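Local coordinates for protein salmonella plasmid virulence: SpvB (Salmonella typhimurium, PDB 6P0X) that belongs, as its N-terminal domain, to a toxin that probably ADP-ribosylates an arginine of host actin and so blocks filament assembly, at residues L74-D77 and G78-L81. Residues are numbered along the deposited sequence; the frame is centred on the assembly and turned at random.
Sequences LGPD and GEVL
A type I beta turn from Gly75 to Gly78 with a G1 beta bulge reverses the chain in a short beta-hairpin, and the carboxylate of Glu79 folds back over it. The turn is closed by Gly78 N bonding to Gly75 O at 2.9 Å. Gly78 is the bulge glycine and takes the left-handed conformation (positive phi) of that position, which suits glycine. A second backbone bond runs from Gly75 N to Glu79 O, 2.9 Å long. Leu74 CA adds a CH...O contact to the same Glu79 O at 3.3 Å, so Glu79 O accepts one N-H bond and one weaker CH...O contact.

Glu79 CG sits between the backbone N and the carbonyl carbon (chi1 70°), and the chain bends at chi2 (-85°). This curls the acid back across the turn. Its OE1 accepts Asp77 N on the syn lone pair at 2.9 Å, with a bent angle of 132°. CD of Glu79 rests 3.6 Å from Gly75 CA, where the lack of a side chain gives the carboxylate room. OE2 lies 3.6 Å from Pro76 CD. A water lies between Asp77 OD2 and Glu79 OE2, but its bond to Asp77 OD2 is unusually short and doubtful.

At the open end, Leu74 CD2 reaches Val80 CG2 at 4.0 Å. The isobutyl group of Leu81 packs against the peptide joining Leu74 to Gly75.

The turn lies between strands 73-74 and 81-83, within the N-terminal domain. Tyr122 bonds to Glu79 OE2 and also touches Leu81. Pro76 packs on Met54. Backbone bonds join Leu74 to Ala57 in strand 55-58, and Val80 to Arg116, just past the end of strand 107-115.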
loop_
_atom_site.group_PDB
_atom_site.type_symbol
_atom_site.label_atom_id
_atom_site.label_comp_id
_atom_site.label_asym_id
_atom_site.label_seq_id
_atom_site.Cartn_x
_atom_site.Cartn_y
_atom_site.Cartn_z
ATOM N N LEU A 74 -8.829 12.002 5.683
ATOM C CA LEU A 74 -7.717 12.725 5.084
ATOM C C LEU A 74 -7.482 12.219 3.668
ATOM O O LEU A 74 -7.499 11.007 3.422
ATOM C CB LEU A 74 -6.436 12.568 5.909
ATOM C CG LEU A 74 -6.494 13.016 7.369
ATOM C CD1 LEU A 74 -5.221 12.620 8.107
ATOM C CD2 LEU A 74 -6.725 14.516 7.451
ATOM N N GLY A 75 -7.264 13.147 2.740
ATOM C CA GLY A 75 -7.085 12.803 1.351
ATOM C C GLY A 75 -5.691 12.289 1.054
ATOM O O GLY A 75 -4.876 12.073 1.956
ATOM N N PRO A 76 -5.385 12.107 -0.234
ATOM C CA PRO A 76 -4.088 11.512 -0.610
ATOM C C PRO A 76 -2.879 12.299 -0.135
ATOM O O PRO A 76 -1.808 11.712 0.052
ATOM C CB PRO A 76 -4.155 11.470 -2.144
ATOM C CG PRO A 76 -5.610 11.533 -2.469
ATOM C CD PRO A 76 -6.235 12.378 -1.405
ATOM N N ASP A 77 -3.003 13.612 0.046
ATOM C CA ASP A 77 -1.900 14.429 0.533
ATOM C C ASP A 77 -2.083 14.848 1.989
ATOM O O ASP A 77 -1.457 15.813 2.436
ATOM C CB ASP A 77 -1.719 15.648 -0.369
ATOM C CG ASP A 77 -1.309 15.264 -1.776
ATOM O OD1 ASP A 77 -0.181 14.754 -1.947
ATOM O OD2 ASP A 77 -2.124 15.443 -2.706
ATOM N N GLY A 78 -2.917 14.134 2.739
ATOM C CA GLY A 78 -3.161 14.459 4.126
ATOM C C GLY A 78 -4.124 15.602 4.370
ATOM O O GLY A 78 -4.301 15.995 5.531
ATOM N N GLU A 79 -4.745 16.152 3.326
ATOM C CA GLU A 79 -5.636 17.292 3.501
ATOM C C GLU A 79 -6.936 16.854 4.164
ATOM O O GLU A 79 -7.447 15.761 3.905
ATOM C CB GLU A 79 -5.928 17.956 2.153
ATOM C CG GLU A 79 -6.803 17.132 1.209
ATOM C CD GLU A 79 -6.017 16.124 0.380
ATOM O OE1 GLU A 79 -5.030 15.555 0.894
ATOM O OE2 GLU A 79 -6.396 15.898 -0.791
ATOM N N VAL A 80 -7.469 17.714 5.031
ATOM C CA VAL A 80 -8.731 17.419 5.699
ATOM C C VAL A 80 -9.861 17.433 4.679
ATOM O O VAL A 80 -9.974 18.356 3.861
ATOM C CB VAL A 80 -8.990 18.420 6.836
ATOM C CG1 VAL A 80 -10.353 18.171 7.464
ATOM C CG2 VAL A 80 -7.891 18.317 7.887
ATOM N N LEU A 81 -10.702 16.409 4.720
ATOM C CA LEU A 81 -11.787 16.246 3.767
ATOM C C LEU A 81 -13.126 16.626 4.388
ATOM O O LEU A 81 -13.281 16.699 5.610
ATOM C CB LEU A 81 -11.852 14.805 3.259
ATOM C CG LEU A 81 -10.639 14.281 2.493
ATOM C CD1 LEU A 81 -10.808 12.790 2.224
ATOM C CD2 LEU A 81 -10.448 15.056 1.199
HETATM O O HOH W 1 -4.554 15.731 -2.645
#